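Local coordinates for protein cytochrome P450 (CYP102L1) (Mycobacterium phage Adler, PDB 6N6Q) that is a haem-containing cytochrome P450 encoded by a mycobacteriophage and probably acts as a monooxygenase, at residues Arg58-Asp63 and Asp369-Asn374; Glu69-Pro74 and Tyr348-Lys353; Ala338-Pro343 and Ala377-Arg382. All blocks are in the same frame, centred on the assembly; numbering follows the deposited sequence.

Overall arrangement
From the N terminus, strand 58-62 opens interaction 1 and helix 65-71, which follows directly, opens interaction 2. The chain then runs through most of the helices before helix 329-341 opens interaction 3. Strand 347-352 comes next and closes interaction 2, strand 370-374 closes interaction 1, and helix 375-379 closes interaction 3. Interaction 2 is thus enclosed by the longer loop of interaction 1, and interaction 3 crosses both. Interactions 1 and 2 share one sheet, where Val371 N approaches Arg350 O at 2.9 Å. Interactions 1 and 3 meet where Asp63 packs on Ala377, and together the three tie the mixed β sheet to the helices beside it.

Interaction 1. Residues Arg58-Asp63 and Asp369-Asn374; sequences RVVVVD and DWVFVN
Phe372 bonds through both of its backbone polar groups to strand 58-62: Phe372 N donates to Val60 O at 2.8 Å, and Phe372 O accepts from Val62 N at 2.8 Å. The ladder continues with Asn374 N to Val62 O, 2.9 Å, and all three bonds are nearly straight. The partners of Phe372, Val60 and Val62, flank Val61, the pattern of parallel strands, although the short axes are splayed by 42°. They are adjacent inner strands, and the parallel pair, of the mixed β1 sheet of the P450 fold, with strand 49-53 antiparallel beyond one and strand 347-352 antiparallel beyond the other. Apolar contacts form on both faces. On the face of Phe372, Val59 CG2 presses on Phe372 CB at 3.5 Å, and Val61 CG1 meets the edge of the Phe372 ring at CD2, 4.3 Å away; this ring also meets that of Phe349. On the other face Val60 CG1 touches Val371 CG1 at 3.7 Å and Val62 CG2 lies 4.0 Å from Val371 CB, while Ile68 of helix 65-71 packs on Val62 and Val373. The polar element is Asn374: CB rests 3.9 Å from Val61 CG1, and OD1 N-caps the following helix by accepting from Ala377 N.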
loop_
_atom_site.group_PDB
_atom_site.type_symbol
_atom_site.label_atom_id
_atom_site.label_comp_id
_atom_site.label_asym_id
_atom_site.label_seq_id
_atom_site.Cartn_x
_atom_site.Cartn_y
_atom_site.Cartn_z
ATOM N N ARG A 58 -23.810 7.078 -0.053
ATOM C CA ARG A 58 -23.655 7.722 1.240
ATOM C C ARG A 58 -23.007 6.732 2.197
ATOM O O ARG A 58 -23.383 5.557 2.238
ATOM C CB ARG A 58 -25.002 8.193 1.793
ATOM C CG ARG A 58 -25.011 8.409 3.298
ATOM C CD ARG A 58 -26.227 9.202 3.751
ATOM N NE ARG A 58 -27.449 8.777 3.077
ATOM C CZ ARG A 58 -28.138 7.684 3.390
ATOM N NH1 ARG A 58 -27.722 6.891 4.367
ATOM N NH2 ARG A 58 -29.241 7.381 2.721
ATOM N N VAL A 59 -22.021 7.203 2.953
ATOM C CA VAL A 59 -21.238 6.342 3.829
ATOM C C VAL A 59 -21.257 6.910 5.241
ATOM O O VAL A 59 -21.193 8.130 5.436
ATOM C CB VAL A 59 -19.790 6.185 3.315
ATOM C CG1 VAL A 59 -19.111 7.541 3.173
ATOM C CG2 VAL A 59 -18.999 5.271 4.226
ATOM N N VAL A 60 -21.376 6.022 6.224
ATOM C CA VAL A 60 -21.190 6.391 7.622
ATOM C C VAL A 60 -19.688 6.441 7.883
ATOM O O VAL A 60 -19.013 5.409 7.880
ATOM C CB VAL A 60 -21.887 5.404 8.563
ATOM C CG1 VAL A 60 -21.631 5.788 10.012
ATOM C CG2 VAL A 60 -23.380 5.353 8.269
ATOM N N VAL A 61 -19.161 7.642 8.093
ATOM C CA VAL A 61 -17.736 7.853 8.311
ATOM C C VAL A 61 -17.473 7.894 9.809
ATOM O O VAL A 61 -18.148 8.623 10.545
ATOM C CB VAL A 61 -17.254 9.146 7.633
ATOM C CG1 VAL A 61 -15.765 9.347 7.868
ATOM C CG2 VAL A 61 -17.571 9.115 6.147
ATOM N N VAL A 62 -16.498 7.112 10.260
ATOM C CA VAL A 62 -16.082 7.083 11.658
ATOM C C VAL A 62 -14.646 7.579 11.722
ATOM O O VAL A 62 -13.755 6.999 11.089
ATOM C CB VAL A 62 -16.205 5.676 12.265
ATOM C CG1 VAL A 62 -16.017 5.732 13.769
ATOM C CG2 VAL A 62 -17.549 5.059 11.912
ATOM N N ASP A 63 -14.420 8.657 12.480
ATOM C CA ASP A 63 -13.083 9.218 12.634
ATOM C C ASP A 63 -12.745 9.551 14.083
ATOM O O ASP A 63 -11.767 10.267 14.327
ATOM C CB ASP A 63 -12.914 10.469 11.759
ATOM C CG ASP A 63 -13.908 11.565 12.100
ATOM O OD1 ASP A 63 -14.865 11.291 12.851
ATOM O OD2 ASP A 63 -13.732 12.705 11.618
ATOM N N ASP A 369 -24.584 -3.980 8.163
ATOM C CA ASP A 369 -24.413 -2.552 7.939
ATOM C C ASP A 369 -22.930 -2.217 7.951
ATOM O O ASP A 369 -22.164 -2.757 8.754
ATOM C CB ASP A 369 -25.146 -1.737 9.005
ATOM C CG ASP A 369 -26.653 -1.802 8.856
ATOM O OD1 ASP A 369 -27.133 -2.079 7.736
ATOM O OD2 ASP A 369 -27.359 -1.573 9.860
ATOM N N TRP A 370 -22.517 -1.327 7.054
ATOM C CA TRP A 370 -21.104 -1.045 6.863
ATOM C C TRP A 370 -20.798 0.427 7.100
ATOM O O TRP A 370 -21.620 1.306 6.825
ATOM C CB TRP A 370 -20.632 -1.465 5.459
ATOM C CG TRP A 370 -21.515 -1.017 4.338
ATOM C CD1 TRP A 370 -22.697 -1.579 3.952
ATOM C CD2 TRP A 370 -21.276 0.072 3.439
ATOM N NE1 TRP A 370 -23.216 -0.898 2.876
ATOM C CE2 TRP A 370 -22.361 0.119 2.541
ATOM C CE3 TRP A 370 -20.253 1.015 3.310
ATOM C CZ2 TRP A 370 -22.451 1.071 1.528
ATOM C CZ3 TRP A 370 -20.344 1.959 2.305
ATOM C CH2 TRP A 370 -21.436 1.980 1.426
ATOM N N VAL A 371 -19.598 0.679 7.627
ATOM C CA VAL A 371 -19.093 2.019 7.886
ATOM C C VAL A 371 -17.683 2.124 7.318
ATOM O O VAL A 371 -17.070 1.132 6.920
ATOM C CB VAL A 371 -19.091 2.368 9.390
ATOM C CG1 VAL A 371 -20.498 2.276 9.970
ATOM C CG2 VAL A 371 -18.132 1.454 10.140
ATOM N N PHE A 372 -17.169 3.352 7.293
ATOM C CA PHE A 372 -15.828 3.644 6.807
ATOM C C PHE A 372 -15.012 4.229 7.949
ATOM O O PHE A 372 -15.414 5.228 8.554
ATOM C CB PHE A 372 -15.870 4.613 5.623
ATOM C CG PHE A 372 -14.514 5.024 5.117
ATOM C CD1 PHE A 372 -13.740 4.148 4.370
ATOM C CD2 PHE A 372 -14.022 6.294 5.370
ATOM C CE1 PHE A 372 -12.494 4.527 3.898
ATOM C CE2 PHE A 372 -12.777 6.679 4.899
ATOM C CZ PHE A 372 -12.014 5.795 4.161
ATOM N N VAL A 373 -13.878 3.603 8.246
ATOM C CA VAL A 373 -12.931 4.124 9.224
ATOM C C VAL A 373 -11.981 5.058 8.485
ATOM O O VAL A 373 -11.207 4.621 7.630
ATOM C CB VAL A 373 -12.171 2.996 9.930
ATOM C CG1 VAL A 373 -11.069 3.569 10.807
ATOM C CG2 VAL A 373 -13.129 2.147 10.755
ATOM N N ASN A 374 -12.046 6.349 8.802
ATOM C CA ASN A 374 -11.204 7.357 8.161
ATOM C C ASN A 374 -9.882 7.422 8.918
ATOM O O ASN A 374 -9.770 8.110 9.936
ATOM C CB ASN A 374 -11.908 8.711 8.139
ATOM C CG ASN A 374 -11.196 9.732 7.270
ATOM O OD1 ASN A 374 -9.992 9.643 7.039
ATOM N ND2 ASN A 374 -11.944 10.716 6.786
#

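Interaction 2. Residues Glu69-Pro74 and Tyr348-Lys353; sequences EEINNP and YFRQAK. With CAC (cacodylate ion), chain F.
Polar side chains of strand 347-352, chiefly Arg350 and Tyr348, hold the C-terminal end of helix 65-71 and the turn after it, at Ile71 and Asn72. The contact lies against the β1 sheet of the P450 fold, where the B helix leaves its helical path at Asn72 and leads on to the edge strand 77-79. Tyr348 belongs to the haem pocket and touches the porphyrin, which places this junction next to the cofactor.

Arg350 makes the central bond. Its chain is bent at chi2 and chi3 (-136° and 91°), which brings the guanidinium round to the carbonyl of Ile71. NH1 donates to Ile71 O at 2.7 Å, in the carbonyl plane on a lone pair, and the oxygen lies close to the guanidinium plane. The methylenes of the same arginine run past the isoleucine in the opposite sense, with Arg350 CD 3.6 Å from Ile71 CG2. A single side chain therefore covers the last helical residue with carbon and satisfies its carbonyl. Trp77 packs on both residues.

Tyr348 meets Asn72 nearly perpendicular to its length. Tyr348 OH donates to Asn72 OD1 at 2.6 Å, reaching the amide oxygen from the flank of its C=O bond (angle at oxygen 101°), while OD1 sits near the plane of the phenol ring, at its edge. Within the turn, Asn73 OD1 accepts the N-H of Leu76. Gln351 points away from the helix, and its NE2 makes a weak bond to O2 of a cacodylate, probably from the crystallisation liquor, besides bonding Glu78. At the far end Lys353 NZ reaches Pro74 O at 3.3 Å, in the plane of that carbonyl.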
loop_
_atom_site.group_PDB
_atom_site.type_symbol
_atom_site.label_atom_id
_atom_site.label_comp_id
_atom_site.label_asym_id
_atom_site.label_seq_id
_atom_site.Cartn_x
_atom_site.Cartn_y
_atom_site.Cartn_z
ATOM N N GLU A 69 -12.123 2.281 17.677
ATOM C CA GLU A 69 -11.668 1.063 18.338
ATOM C C GLU A 69 -12.818 0.119 18.663
ATOM O O GLU A 69 -12.595 -1.091 18.772
ATOM C CB GLU A 69 -10.876 1.404 19.604
ATOM C CG GLU A 69 -11.574 2.331 20.574
ATOM C CD GLU A 69 -10.635 2.849 21.652
ATOM O OE1 GLU A 69 -9.441 2.479 21.625
ATOM O OE2 GLU A 69 -11.086 3.624 22.522
ATOM N N GLU A 70 -14.038 0.640 18.813
ATOM C CA GLU A 70 -15.202 -0.237 18.887
ATOM C C GLU A 70 -15.480 -0.887 17.537
ATOM O O GLU A 70 -15.854 -2.063 17.472
ATOM C CB GLU A 70 -16.425 0.545 19.365
ATOM C CG GLU A 70 -16.431 0.860 20.851
ATOM C CD GLU A 70 -17.602 1.739 21.253
ATOM O OE1 GLU A 70 -17.600 2.936 20.895
ATOM O OE2 GLU A 70 -18.529 1.230 21.917
ATOM N N ILE A 71 -15.303 -0.131 16.451
ATOM C CA ILE A 71 -15.485 -0.680 15.110
ATOM C C ILE A 71 -14.434 -1.742 14.814
ATOM O O ILE A 71 -14.708 -2.723 14.112
ATOM C CB ILE A 71 -15.458 0.458 14.068
ATOM C CG1 ILE A 71 -16.589 1.452 14.332
ATOM C CG2 ILE A 71 -15.575 -0.090 12.659
ATOM C CD1 ILE A 71 -17.968 0.887 14.074
ATOM N N ASN A 72 -13.225 -1.582 15.352
ATOM C CA ASN A 72 -12.151 -2.545 15.147
ATOM C C ASN A 72 -12.249 -3.758 16.069
ATOM O O ASN A 72 -11.269 -4.502 16.191
ATOM C CB ASN A 72 -10.790 -1.868 15.326
ATOM C CG ASN A 72 -10.514 -0.823 14.262
ATOM O OD1 ASN A 72 -11.137 -0.822 13.199
ATOM N ND2 ASN A 72 -9.571 0.070 14.539
ATOM N N ASN A 73 -13.386 -3.977 16.719
ATOM C CA ASN A 73 -13.540 -5.134 17.593
ATOM C C ASN A 73 -13.791 -6.383 16.757
ATOM O O ASN A 73 -14.763 -6.420 15.994
ATOM C CB ASN A 73 -14.682 -4.920 18.573
ATOM C CG ASN A 73 -14.909 -6.121 19.465
ATOM O OD1 ASN A 73 -15.718 -6.994 19.155
ATOM N ND2 ASN A 73 -14.187 -6.177 20.578
ATOM N N PRO A 74 -12.961 -7.422 16.875
ATOM C CA PRO A 74 -13.112 -8.587 15.988
ATOM C C PRO A 74 -14.331 -9.443 16.287
ATOM O O PRO A 74 -14.781 -10.174 15.396
ATOM C CB PRO A 74 -11.813 -9.369 16.217
ATOM C CG PRO A 74 -11.400 -8.995 17.602
ATOM C CD PRO A 74 -11.815 -7.563 17.790
ATOM N N TYR A 348 -10.454 1.981 5.689
ATOM C CA TYR A 348 -10.984 0.661 5.392
ATOM C C TYR A 348 -12.454 0.616 5.784
ATOM O O TYR A 348 -12.935 1.428 6.579
ATOM C CB TYR A 348 -10.196 -0.440 6.117
ATOM C CG TYR A 348 -10.003 -0.185 7.593
ATOM C CD1 TYR A 348 -8.921 0.555 8.054
ATOM C CD2 TYR A 348 -10.898 -0.687 8.528
ATOM C CE1 TYR A 348 -8.739 0.790 9.401
ATOM C CE2 TYR A 348 -10.723 -0.457 9.879
ATOM C CZ TYR A 348 -9.642 0.281 10.309
ATOM O OH TYR A 348 -9.465 0.514 11.654
ATOM N N PHE A 349 -13.166 -0.348 5.209
ATOM C CA PHE A 349 -14.595 -0.508 5.430
ATOM C C PHE A 349 -14.843 -1.699 6.342
ATOM O O PHE A 349 -14.278 -2.778 6.131
ATOM C CB PHE A 349 -15.335 -0.692 4.104
ATOM C CG PHE A 349 -15.438 0.566 3.291
ATOM C CD1 PHE A 349 -16.462 1.473 3.521
ATOM C CD2 PHE A 349 -14.514 0.843 2.297
ATOM C CE1 PHE A 349 -16.563 2.633 2.772
ATOM C CE2 PHE A 349 -14.608 2.000 1.547
ATOM C CZ PHE A 349 -15.634 2.896 1.784
ATOM N N ARG A 350 -15.688 -1.501 7.350
ATOM C CA ARG A 350 -16.058 -2.558 8.274
ATOM C C ARG A 350 -17.562 -2.784 8.218
ATOM O O ARG A 350 -18.323 -1.912 7.798
ATOM C CB ARG A 350 -15.628 -2.226 9.707
ATOM C CG ARG A 350 -14.137 -1.972 9.859
ATOM C CD ARG A 350 -13.593 -2.682 11.082
ATOM N NE ARG A 350 -13.118 -4.025 10.771
ATOM C CZ ARG A 350 -13.015 -5.005 11.662
ATOM N NH1 ARG A 350 -13.375 -4.798 12.922
ATOM N NH2 ARG A 350 -12.565 -6.196 11.292
ATOM N N GLN A 351 -17.982 -3.973 8.641
ATOM C CA GLN A 351 -19.391 -4.335 8.655
ATOM C C GLN A 351 -19.703 -5.068 9.950
ATOM O O GLN A 351 -18.826 -5.690 10.556
ATOM C CB GLN A 351 -19.771 -5.204 7.445
ATOM C CG GLN A 351 -19.137 -6.580 7.444
ATOM C CD GLN A 351 -19.401 -7.343 6.164
ATOM O OE1 GLN A 351 -19.719 -6.755 5.131
ATOM N NE2 GLN A 351 -19.270 -8.662 6.225
ATOM N N ALA A 352 -20.961 -4.978 10.376
ATOM C CA ALA A 352 -21.384 -5.529 11.656
ATOM C C ALA A 352 -21.736 -7.004 11.505
ATOM O O ALA A 352 -22.550 -7.372 10.652
ATOM C CB ALA A 352 -22.579 -4.751 12.206
ATOM N N LYS A 353 -21.118 -7.845 12.338
ATOM C CA LYS A 353 -21.425 -9.272 12.308
ATOM C C LYS A 353 -22.786 -9.562 12.924
ATOM O O LYS A 353 -23.427 -10.558 12.570
ATOM C CB LYS A 353 -20.333 -10.059 13.032
ATOM C CG LYS A 353 -18.955 -9.910 12.411
ATOM C CD LYS A 353 -17.861 -10.448 13.320
ATOM C CE LYS A 353 -17.970 -11.951 13.503
ATOM N NZ LYS A 353 -16.913 -12.464 14.418
HETATM AS AS CAC F . -19.257 -11.001 2.936
HETATM O O1 CAC F . -18.692 -12.632 2.841
HETATM O O2 CAC F . -18.188 -9.658 3.121
HETATM C C1 CAC F . -20.361 -10.688 1.397
HETATM C C2 CAC F . -20.567 -10.940 4.334
#

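Interaction 3. Residues Ala338-Pro343 and Ala377-Arg382; sequences ALRLWP and AAHTHR
Arg340 and His379 lie alongside one another, pointing opposite ways, each directing a polar group at a backbone carbonyl of the other's helix, and their guanidinium and imidazole planes stand 47° apart. With chi1 at -174° the arginine chain leaves its backbone N behind, and a bend at chi3 turns the guanidinium back toward helix 375-379. There NH1 donates to His379 O at 2.7 Å, with the oxygen near the guanidinium plane but the donor tilted 32° from the carbonyl plane. Arg340 belongs to the ExxR motif of the P450 K helix: its NH2 makes a salt bridge with Glu337 and also bonds Ala388 O, while Trp384 adds a cation-pi contact.

The imidazole lies edge-on to the last helical turn of 329-341. His379 ND1 makes a weak bond to Leu339 O, 3.4 Å away, a carbonyl whose usual helical donor four residues on is the N-H-less Pro343. Since NE2 accepts from Lys410 N, the ring is consistent with a neutral form protonated at ND1. His379 CB sits close to Arg340 O, at 3.1 Å, and Pro343 CG approaches ND1 obliquely at 3.7 Å.

Beside them, Leu341 lies roughly square to Thr380, with Leu341 CD1 4.1 Å from Thr380 CG2; Thr380 OG1 turns back to bond His376 O. Leu339 and Leu341 also pack on helix 265-296, through Ala286 and Phe293, while Ala378 rests on Ile68 of helix 65-71, and helix 375-379 follows directly from strand 370-374 of the sheet.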
loop_
_atom_site.group_PDB
_atom_site.type_symbol
_atom_site.label_atom_id
_atom_site.label_comp_id
_atom_site.label_asym_id
_atom_site.label_seq_id
_atom_site.Cartn_x
_atom_site.Cartn_y
_atom_site.Cartn_z
ATOM N N ALA A 338 5.376 9.109 8.490
ATOM C CA ALA A 338 4.837 9.314 7.150
ATOM C C ALA A 338 3.516 8.576 6.974
ATOM O O ALA A 338 2.564 9.121 6.401
ATOM C CB ALA A 338 5.849 8.863 6.097
ATOM N N LEU A 339 3.436 7.337 7.465
ATOM C CA LEU A 339 2.196 6.577 7.382
ATOM C C LEU A 339 1.125 7.117 8.317
ATOM O O LEU A 339 -0.054 6.792 8.140
ATOM C CB LEU A 339 2.461 5.101 7.684
ATOM C CG LEU A 339 3.210 4.345 6.585
ATOM C CD1 LEU A 339 3.459 2.902 6.992
ATOM C CD2 LEU A 339 2.433 4.411 5.278
ATOM N N ARG A 340 1.502 7.925 9.308
ATOM C CA ARG A 340 0.504 8.582 10.142
ATOM C C ARG A 340 -0.028 9.837 9.460
ATOM O O ARG A 340 -1.232 9.964 9.217
ATOM C CB ARG A 340 1.093 8.928 11.512
ATOM C CG ARG A 340 0.069 9.496 12.485
ATOM C CD ARG A 340 0.724 10.182 13.672
ATOM N NE ARG A 340 1.462 11.375 13.272
ATOM C CZ ARG A 340 0.909 12.570 13.091
ATOM N NH1 ARG A 340 -0.395 12.733 13.273
ATOM N NH2 ARG A 340 1.655 13.601 12.727
ATOM N N LEU A 341 0.867 10.773 9.133
ATOM C CA LEU A 341 0.435 12.041 8.558
ATOM C C LEU A 341 -0.273 11.843 7.223
ATOM O O LEU A 341 -1.200 12.592 6.895
ATOM C CB LEU A 341 1.631 12.978 8.395
ATOM C CG LEU A 341 1.308 14.473 8.382
ATOM C CD1 LEU A 341 0.571 14.861 9.654
ATOM C CD2 LEU A 341 2.575 15.296 8.225
ATOM N N TRP A 342 0.138 10.841 6.448
ATOM C CA TRP A 342 -0.491 10.543 5.163
ATOM C C TRP A 342 -0.529 9.038 4.963
ATOM O O TRP A 342 0.356 8.457 4.323
ATOM C CB TRP A 342 0.241 11.230 4.009
ATOM C CG TRP A 342 0.111 12.716 4.043
ATOM C CD1 TRP A 342 1.029 13.609 4.514
ATOM C CD2 TRP A 342 -1.011 13.490 3.601
ATOM N NE1 TRP A 342 0.551 14.891 4.384
ATOM C CE2 TRP A 342 -0.699 14.845 3.829
ATOM C CE3 TRP A 342 -2.247 13.166 3.034
ATOM C CZ2 TRP A 342 -1.580 15.877 3.509
ATOM C CZ3 TRP A 342 -3.121 14.194 2.716
ATOM C CH2 TRP A 342 -2.781 15.533 2.954
ATOM N N PRO A 343 -1.553 8.369 5.490
ATOM C CA PRO A 343 -1.668 6.923 5.268
ATOM C C PRO A 343 -2.074 6.628 3.838
ATOM O O PRO A 343 -3.181 6.981 3.419
ATOM C CB PRO A 343 -2.744 6.489 6.272
ATOM C CG PRO A 343 -3.490 7.747 6.646
ATOM C CD PRO A 343 -2.772 8.944 6.080
ATOM N N ALA A 377 -8.147 10.990 8.969
ATOM C CA ALA A 377 -8.667 11.878 10.001
ATOM C C ALA A 377 -8.267 11.397 11.390
ATOM O O ALA A 377 -7.956 12.210 12.269
ATOM C CB ALA A 377 -10.186 11.986 9.881
ATOM N N ALA A 378 -8.260 10.080 11.602
ATOM C CA ALA A 378 -7.920 9.542 12.915
ATOM C C ALA A 378 -6.436 9.705 13.219
ATOM O O ALA A 378 -6.055 9.951 14.370
ATOM C CB ALA A 378 -8.328 8.071 12.999
ATOM N N HIS A 379 -5.581 9.570 12.204
ATOM C CA HIS A 379 -4.146 9.706 12.432
ATOM C C HIS A 379 -3.748 11.153 12.682
ATOM O O HIS A 379 -2.766 11.411 13.387
ATOM C CB HIS A 379 -3.370 9.142 11.244
ATOM C CG HIS A 379 -3.412 7.650 11.147
ATOM N ND1 HIS A 379 -2.747 6.950 10.164
ATOM C CD2 HIS A 379 -4.037 6.723 11.912
ATOM C CE1 HIS A 379 -2.961 5.657 10.327
ATOM N NE2 HIS A 379 -3.740 5.492 11.380
ATOM N N THR A 380 -4.484 12.106 12.114
ATOM C CA THR A 380 -4.246 13.524 12.343
ATOM C C THR A 380 -5.217 14.114 13.357
ATOM O O THR A 380 -5.300 15.341 13.483
ATOM C CB THR A 380 -4.333 14.293 11.022
ATOM O OG1 THR A 380 -5.670 14.224 10.512
ATOM C CG2 THR A 380 -3.379 13.697 9.999
ATOM N N HIS A 381 -5.945 13.269 14.082
ATOM C CA HIS A 381 -6.942 13.730 15.034
ATOM C C HIS A 381 -6.283 14.499 16.179
ATOM O O HIS A 381 -5.084 14.371 16.445
ATOM C CB HIS A 381 -7.741 12.542 15.577
ATOM C CG HIS A 381 -8.879 12.931 16.470
ATOM N ND1 HIS A 381 -8.804 12.860 17.844
ATOM C CD2 HIS A 381 -10.118 13.395 16.183
ATOM C CE1 HIS A 381 -9.949 13.263 18.366
ATOM N NE2 HIS A 381 -10.763 13.593 17.381
ATOM N N ARG A 382 -7.096 15.311 16.861
ATOM C CA ARG A 382 -6.604 16.149 17.948
ATOM C C ARG A 382 -6.023 15.333 19.097
ATOM O O ARG A 382 -5.215 15.860 19.868
ATOM C CB ARG A 382 -7.737 17.048 18.454
ATOM C CG ARG A 382 -7.295 18.187 19.359
ATOM C CD ARG A 382 -8.420 19.194 19.565
ATOM N NE ARG A 382 -9.596 18.594 20.191
ATOM C CZ ARG A 382 -9.854 18.637 21.494
ATOM N NH1 ARG A 382 -9.018 19.258 22.317
ATOM N NH2 ARG A 382 -10.949 18.064 21.976
#